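Local coordinates for protein 3-hydroxyacyl-thioester dehydratase X (Mycobacterium tuberculosis, PDB 4OOB) that catalyses the reversible hydration of trans-2-enoyl-CoA to (3R)-3-hydroxyacyl-CoA over a broad range of chain lengths, with a preference for C8 to C12 substrates, at residues G67-E72 with L126-T131; V91-L96 with L103-V108; F184-V189 with A219-L224. All coordinates share one frame; numbering follows the deposited sequence.

Interaction 1 (G67-E72 with L126-T131); sequences GAIHTE and LHQQRT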
# COMPACT_ATOMS: atom_id res chain seq x y z
N GLY A 67 10.60 -1.01 10.57
CA GLY A 67 11.11 0.27 10.19
C GLY A 67 11.10 0.63 8.70
O GLY A 67 11.08 1.87 8.43
N ALA A 68 11.15 -0.40 7.78
CA ALA A 68 10.94 -0.22 6.33
C ALA A 68 9.87 0.81 6.07
O ALA A 68 8.90 0.91 6.82
CB ALA A 68 10.48 -1.48 5.67
N ILE A 69 10.02 1.53 4.99
CA ILE A 69 9.07 2.58 4.67
C ILE A 69 8.62 2.30 3.25
O ILE A 69 9.45 2.14 2.38
CB ILE A 69 9.75 3.95 4.76
CG1 ILE A 69 10.30 4.18 6.18
CG2 ILE A 69 8.79 5.07 4.30
CD1 ILE A 69 11.11 5.49 6.33
N HIS A 70 7.31 2.23 3.06
CA HIS A 70 6.74 2.06 1.75
C HIS A 70 6.78 3.45 1.02
O HIS A 70 6.15 4.43 1.43
CB HIS A 70 5.31 1.50 1.89
CG HIS A 70 4.76 0.94 0.64
ND1 HIS A 70 3.56 0.27 0.58
CD2 HIS A 70 5.24 0.96 -0.61
CE1 HIS A 70 3.32 -0.10 -0.65
NE2 HIS A 70 4.31 0.33 -1.40
N THR A 71 7.49 3.52 -0.10
CA THR A 71 7.63 4.79 -0.79
C THR A 71 6.72 4.91 -2.01
O THR A 71 6.25 6.00 -2.25
CB THR A 71 9.08 5.02 -1.22
OG1 THR A 71 9.52 3.87 -1.90
CG2 THR A 71 10.04 5.24 0.04
N GLU A 72 6.45 3.81 -2.72
CA GLU A 72 5.72 3.81 -3.98
C GLU A 72 5.04 2.50 -4.26
O GLU A 72 5.52 1.41 -3.88
CB GLU A 72 6.65 4.12 -5.15
CG GLU A 72 6.46 5.53 -5.67
CD GLU A 72 7.39 5.92 -6.79
OE1 GLU A 72 8.04 6.97 -6.63
OE2 GLU A 72 7.44 5.21 -7.83
N LEU A 126 11.70 1.23 1.05
CA LEU A 126 12.95 1.83 1.54
C LEU A 126 13.30 1.12 2.85
O LEU A 126 12.53 1.15 3.85
CB LEU A 126 12.80 3.35 1.81
CG LEU A 126 14.05 4.08 2.37
CD1 LEU A 126 15.14 4.24 1.33
CD2 LEU A 126 13.70 5.44 2.93
N HIS A 127 14.42 0.41 2.81
CA HIS A 127 14.98 -0.19 4.00
C HIS A 127 16.01 0.74 4.62
O HIS A 127 17.11 0.90 4.10
CB HIS A 127 15.58 -1.52 3.65
CG HIS A 127 14.55 -2.50 3.16
ND1 HIS A 127 13.58 -3.04 3.98
CD2 HIS A 127 14.34 -3.03 1.93
CE1 HIS A 127 12.83 -3.86 3.29
NE2 HIS A 127 13.26 -3.87 2.04
N GLN A 128 15.65 1.33 5.73
CA GLN A 128 16.50 2.36 6.30
C GLN A 128 17.89 1.85 6.68
O GLN A 128 18.07 0.70 7.18
CB GLN A 128 15.85 2.98 7.54
CG GLN A 128 14.38 3.31 7.45
CD GLN A 128 13.95 4.30 8.53
OE1 GLN A 128 12.93 4.11 9.23
NE2 GLN A 128 14.73 5.34 8.70
N GLN A 129 18.85 2.76 6.51
CA GLN A 129 20.29 2.55 6.78
C GLN A 129 21.05 3.72 6.18
O GLN A 129 20.55 4.39 5.27
CB GLN A 129 20.82 1.24 6.14
CG GLN A 129 20.66 1.20 4.63
CD GLN A 129 20.53 -0.20 4.09
OE1 GLN A 129 21.50 -0.83 3.78
NE2 GLN A 129 19.31 -0.67 3.92
N ARG A 130 22.28 3.94 6.64
CA ARG A 130 23.17 4.94 6.01
C ARG A 130 23.63 4.43 4.66
O ARG A 130 23.97 3.28 4.52
CB ARG A 130 24.45 5.21 6.84
CG ARG A 130 24.90 6.65 6.73
CD ARG A 130 26.24 6.96 7.39
NE ARG A 130 27.19 6.51 6.43
CZ ARG A 130 27.83 7.23 5.54
NH1 ARG A 130 27.82 8.55 5.53
NH2 ARG A 130 28.52 6.58 4.67
N THR A 131 23.69 5.32 3.68
CA THR A 131 24.31 5.02 2.38
C THR A 131 25.32 6.13 2.02
O THR A 131 25.33 7.17 2.66
CB THR A 131 23.24 5.00 1.27
OG1 THR A 131 22.83 6.35 0.96
CG2 THR A 131 22.02 4.17 1.70

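Interaction 2 (V91-L96 with L103-V108); sequences VRAENL and LLVDLV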
# COMPACT_ATOMS: atom_id res chain seq x y z
N VAL A 91 6.50 -13.59 -7.56
CA VAL A 91 7.11 -12.36 -7.02
C VAL A 91 8.58 -12.28 -7.37
O VAL A 91 9.29 -13.30 -7.31
CB VAL A 91 7.11 -12.34 -5.49
CG1 VAL A 91 7.69 -11.02 -4.96
CG2 VAL A 91 5.72 -12.60 -4.93
N ARG A 92 9.09 -11.10 -7.68
CA ARG A 92 10.54 -10.93 -7.70
C ARG A 92 11.01 -9.58 -7.22
O ARG A 92 10.25 -8.59 -7.23
CB ARG A 92 11.12 -11.31 -9.06
CG ARG A 92 10.70 -10.42 -10.21
CD ARG A 92 11.80 -9.47 -10.69
NE ARG A 92 12.21 -9.81 -12.04
CZ ARG A 92 13.31 -9.40 -12.67
NH1 ARG A 92 14.21 -8.60 -12.11
NH2 ARG A 92 13.49 -9.84 -13.91
N ALA A 93 12.27 -9.59 -6.77
CA ALA A 93 12.97 -8.47 -6.20
C ALA A 93 14.06 -7.97 -7.11
O ALA A 93 14.83 -8.74 -7.62
CB ALA A 93 13.60 -8.88 -4.88
N GLU A 94 14.20 -6.67 -7.27
CA GLU A 94 15.09 -6.14 -8.27
C GLU A 94 15.31 -4.67 -7.99
O GLU A 94 14.60 -4.05 -7.18
CB GLU A 94 14.45 -6.35 -9.67
CG GLU A 94 13.63 -5.17 -10.22
CD GLU A 94 12.65 -5.50 -11.38
OE1 GLU A 94 12.22 -4.59 -12.11
OE2 GLU A 94 12.27 -6.68 -11.53
N ASN A 95 16.30 -4.10 -8.68
CA ASN A 95 16.51 -2.69 -8.75
C ASN A 95 16.89 -2.13 -7.38
O ASN A 95 16.38 -1.10 -6.97
CB ASN A 95 15.24 -2.02 -9.30
CG ASN A 95 15.48 -0.64 -9.85
OD1 ASN A 95 16.59 -0.23 -10.09
ND2 ASN A 95 14.40 0.11 -10.01
N LEU A 96 17.81 -2.80 -6.69
CA LEU A 96 18.43 -2.23 -5.50
C LEU A 96 19.07 -0.95 -5.86
O LEU A 96 19.90 -0.93 -6.74
CB LEU A 96 19.54 -3.07 -4.91
CG LEU A 96 19.24 -3.86 -3.64
CD1 LEU A 96 18.35 -3.12 -2.63
CD2 LEU A 96 18.59 -5.15 -4.14
N LEU A 103 18.15 2.00 1.33
CA LEU A 103 18.24 1.19 0.14
C LEU A 103 16.81 0.85 -0.31
O LEU A 103 16.02 0.28 0.45
CB LEU A 103 19.06 -0.06 0.43
CG LEU A 103 20.46 -0.34 -0.14
CD1 LEU A 103 21.27 0.88 -0.61
CD2 LEU A 103 21.30 -1.20 0.80
N LEU A 104 16.49 1.24 -1.54
CA LEU A 104 15.23 0.96 -2.14
C LEU A 104 15.39 -0.34 -2.90
O LEU A 104 16.42 -0.57 -3.53
CB LEU A 104 14.80 2.07 -3.14
CG LEU A 104 14.75 3.51 -2.63
CD1 LEU A 104 14.77 4.52 -3.79
CD2 LEU A 104 13.47 3.74 -1.81
N VAL A 105 14.33 -1.13 -2.87
CA VAL A 105 14.21 -2.31 -3.71
C VAL A 105 12.80 -2.40 -4.26
O VAL A 105 11.84 -2.04 -3.57
CB VAL A 105 14.53 -3.58 -2.93
CG1 VAL A 105 13.55 -3.74 -1.75
CG2 VAL A 105 14.45 -4.77 -3.85
N ASP A 106 12.66 -2.91 -5.46
CA ASP A 106 11.37 -3.13 -6.05
C ASP A 106 10.94 -4.57 -5.90
O ASP A 106 11.69 -5.50 -6.18
CB ASP A 106 11.40 -2.80 -7.53
CG ASP A 106 11.51 -1.31 -7.84
OD1 ASP A 106 11.30 -0.39 -6.98
OD2 ASP A 106 11.83 -1.06 -9.01
N LEU A 107 9.68 -4.76 -5.48
CA LEU A 107 9.07 -6.10 -5.32
C LEU A 107 7.94 -6.21 -6.31
O LEU A 107 6.99 -5.47 -6.23
CB LEU A 107 8.53 -6.26 -3.92
CG LEU A 107 9.47 -6.72 -2.79
CD1 LEU A 107 10.90 -6.77 -3.19
CD2 LEU A 107 9.31 -5.89 -1.53
N VAL A 108 8.10 -7.09 -7.30
CA VAL A 108 7.27 -7.06 -8.51
C VAL A 108 6.44 -8.33 -8.42
O VAL A 108 6.99 -9.43 -8.32
CB VAL A 108 8.18 -6.99 -9.75
CG1 VAL A 108 7.41 -7.02 -11.05
CG2 VAL A 108 9.06 -5.73 -9.71

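Interaction 3 (F184-V189 with A219-L224); sequences FGFPTV and AKPVLL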
# COMPACT_ATOMS: atom_id res chain seq x y z
N PHE A 184 12.97 3.28 15.09
CA PHE A 184 13.17 3.52 13.68
C PHE A 184 12.87 4.94 13.23
O PHE A 184 12.64 5.19 12.05
CB PHE A 184 12.46 2.43 12.84
CG PHE A 184 13.22 1.11 12.87
CD1 PHE A 184 14.34 0.92 12.06
CD2 PHE A 184 12.89 0.12 13.80
CE1 PHE A 184 15.06 -0.25 12.11
CE2 PHE A 184 13.62 -1.07 13.86
CZ PHE A 184 14.69 -1.26 13.01
N GLY A 185 12.93 5.87 14.18
CA GLY A 185 12.94 7.30 13.87
C GLY A 185 11.59 7.98 13.90
O GLY A 185 11.48 9.09 13.47
N PHE A 186 10.53 7.31 14.38
CA PHE A 186 9.21 7.90 14.34
C PHE A 186 8.74 8.24 15.72
O PHE A 186 8.85 7.41 16.59
CB PHE A 186 8.23 6.90 13.76
CG PHE A 186 8.52 6.55 12.33
CD1 PHE A 186 8.33 7.50 11.34
CD2 PHE A 186 9.04 5.31 11.99
CE1 PHE A 186 8.61 7.19 10.03
CE2 PHE A 186 9.30 5.00 10.70
CZ PHE A 186 9.10 5.94 9.70
N PRO A 187 8.13 9.42 15.89
CA PRO A 187 7.74 9.82 17.25
C PRO A 187 6.49 9.16 17.79
O PRO A 187 6.26 9.23 18.97
CB PRO A 187 7.52 11.33 17.13
CG PRO A 187 7.16 11.54 15.68
CD PRO A 187 7.98 10.52 14.92
N THR A 188 5.65 8.58 16.93
CA THR A 188 4.56 7.72 17.39
C THR A 188 4.44 6.60 16.37
O THR A 188 5.16 6.59 15.35
CB THR A 188 3.20 8.47 17.44
OG1 THR A 188 2.69 8.69 16.10
CG2 THR A 188 3.33 9.76 18.06
N VAL A 189 3.51 5.70 16.62
CA VAL A 189 3.14 4.65 15.66
C VAL A 189 2.59 5.30 14.40
O VAL A 189 2.09 6.40 14.47
CB VAL A 189 2.10 3.72 16.28
CG1 VAL A 189 2.79 2.87 17.34
CG2 VAL A 189 0.96 4.53 16.94
N ALA A 219 4.74 10.14 1.01
CA ALA A 219 5.65 11.20 1.44
C ALA A 219 5.65 11.27 2.96
O ALA A 219 6.25 10.44 3.58
CB ALA A 219 5.30 12.53 0.78
N LYS A 220 4.94 12.21 3.57
CA LYS A 220 5.00 12.36 5.05
C LYS A 220 4.27 11.20 5.70
O LYS A 220 3.15 10.89 5.28
CB LYS A 220 4.31 13.64 5.54
CG LYS A 220 4.90 14.94 4.97
CD LYS A 220 6.15 15.41 5.71
CE LYS A 220 5.84 16.61 6.61
NZ LYS A 220 7.01 16.94 7.50
N PRO A 221 4.90 10.55 6.69
CA PRO A 221 4.32 9.45 7.42
C PRO A 221 3.04 9.87 8.11
O PRO A 221 2.87 11.03 8.43
CB PRO A 221 5.42 9.06 8.41
CG PRO A 221 6.24 10.31 8.59
CD PRO A 221 6.26 10.88 7.20
N VAL A 222 2.10 8.97 8.25
CA VAL A 222 0.83 9.32 8.80
C VAL A 222 0.91 8.97 10.25
O VAL A 222 0.78 7.76 10.63
CB VAL A 222 -0.26 8.55 8.05
CG1 VAL A 222 -1.62 8.68 8.75
CG2 VAL A 222 -0.32 9.06 6.60
N LEU A 223 1.25 10.00 11.07
CA LEU A 223 1.41 9.81 12.51
C LEU A 223 0.08 9.72 13.13
O LEU A 223 -0.79 10.45 12.75
CB LEU A 223 2.13 10.97 13.17
CG LEU A 223 3.55 11.26 12.69
CD1 LEU A 223 4.00 12.52 13.47
CD2 LEU A 223 4.47 10.07 12.91
N LEU A 224 -0.11 8.77 14.05
CA LEU A 224 -1.46 8.46 14.56
C LEU A 224 -1.60 9.04 15.98
O LEU A 224 -0.60 9.15 16.69
CB LEU A 224 -1.70 6.94 14.57
CG LEU A 224 -1.38 6.11 13.31
CD1 LEU A 224 -1.59 4.63 13.59
CD2 LEU A 224 -2.30 6.51 12.15

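Interaction 1 (G67-E72 with L126-T131)
An antiparallel pairing in the hotdog-fold sheet begins here, where Ile-69, at the start of strand 69-77, meets Leu-126 near the end of strand 116-128. The two residues form a hydrogen-bonded pair: Ile-69 N donates to Leu-126 O at 2.8 Å, and Leu-126 N returns the bond to Ile-69 O at 2.8 Å, nearly straight at 172°. The same Leu-126 O also receives a CA-H...O contact from Ala-68 CA at 3.2 Å. The short strand pieces run antiparallel with their directions 146° apart, and the pairing goes on to Thr-124 through a bulge.

Both side chains of the pair lie on one face of the sheet, but they only brush: Ile-69 CD1 is 4.3 Å from Leu-126 CD2. Closer packing comes from Thr-71, whose CG2 reaches Leu-126 CB at 3.8 Å, the two side chains crossing at about a right angle. Thr-71 holds its OG1 between backbone N and carbonyl carbon (chi1 50°), while CG2 stands anti to the carbonyl carbon; the hydroxyl bonds to Thr-124 O. Thr-71 and Glu-72 together face Thr-124, which makes the bulge a classic one. Ala-68 CB lies obliquely to the His-127 ring, 3.9 Å from ND1.

Strand 102-113 flanks strand 116-128 on its other edge and sends Leu-104 against Leu-126 and Thr-71, while Thr-71 also makes a backbone bond with Phe-218, where strand 212-218 adjoins strand 69-77.

Interaction 2 (V91-L96 with L103-V108)
Asp-106 OD1 is held twice, by a salt bridge to Arg-97 NH1 and a hydrogen bond with Thr-124 OG1, while across the contact Asp-106 OD2 takes a hydrogen bond from Asn-95 ND2 at 3.0 Å, nearly straight at 169°. The Asn-95 and Asp-106 side chains lie next to each other and point the same way. Their amide and carboxylate planes are turned 71° apart: Asp-106 OD2 lies in the amide plane of Asn-95, whereas Asn-95 ND2 approaches from above the carboxylate plane.

Beneath these side chains runs a regular antiparallel pairing of the hairpin formed by strands 86-99 and 102-113. Arg-92 pairs with Val-108 and Glu-94 with Asp-106, both as hydrogen-bonded pairs; Val-108 N to Arg-92 O is a short bond of 2.6 Å. Between them Ala-93 and Leu-107 form a non-hydrogen-bonded pair on the other face, with Ala-93 CB 3.8 Å from Leu-107 CD1. Helix 43-57 lies against this face, Leu-55 meeting Ala-93 and Val-52 meeting Leu-107.

On the Asp-106 face, Glu-94 passes obliquely over Val-108, OE2 lying 3.8 Å from CG2, and the same oxygen makes a salt bridge with Arg-92 NH1 at 2.8 Å. Farther along, Asn-95 has a positive phi (66°); the register shifts by a residue, and the backbone bonding resumes between Arg-97 and Leu-104. Leu-96 lies beside Val-105, CD1 to CB 3.9 Å, both side chains pointing the same way.

Glu-94 OE1 stands 4.7 Å from Asp-106 OD2, so two acidic groups sit close together on one face. Arg-92 probably offsets the first charge and Arg-97 the second, with the Asn-95 and Thr-124 bonds helping to stabilise an ionised Asp-106.

Interaction 3 (F184-V189 with A219-L224)
Polar contacts converge on Val-189 O. Leu-224 N donates to it at 3.3 Å, a long bond with an angle of 152° at the hydrogen, and Thr-188 OG1 donates to it at 2.9 Å from within its own segment. With OG1 between the backbone N and the carbonyl carbon (chi1 73°), Thr-188 turns its hydroxyl forward to the carbonyl of the next residue; the same hydroxyl oxygen lies 3.8 Å from Leu-223 CB.

Neither segment is helix or strand. Segment 184-189 leaves helix 178-183 through a Schellman motif, with Gly-185 as the C-prime residue, and runs on toward helix 193-199. Its partner connects strands 212-218 and 226-234 of the hotdog sheet, so the contact fastens an interhelical loop to a strand connection within the MaoC-like region.

Apolar contacts fill the rest. Phe-186 lies obliquely against Pro-221, CE1 to CB 4.0 Å. Pro-187 and Leu-223 cross at about a right angle, CG meeting CD1 at 4.0 Å, and Val-189 CG2 approaches Leu-224 CD1 at 4.2 Å. Leu-224 packs further on Ile-156, Pro-158 and Ile-161, at strand 152-156 and helix 158-167.

Overall arrangement
Interactions 1 and 2 share one antiparallel sheet, their centres 12 Å apart. Strands 86-99, 102-113, 116-128 and 69-77 stand side by side in that order, and interaction 2 is nested in the chain loop that interaction 1 closes. Their segments touch directly: Leu-126 CD1 packs on Leu-104 CD2. Interaction 3 comes later in the chain, in two loops of the MaoC-like region; its centre lies 13 Å from that of interaction 1 and 23 Å from that of interaction 2, which it does not touch. Phe-184 packs on Gly-67 and Phe-186 on Ile-69, so interaction 1 connects the hairpin side of the sheet with the later loops in this hotdog-fold dehydratase.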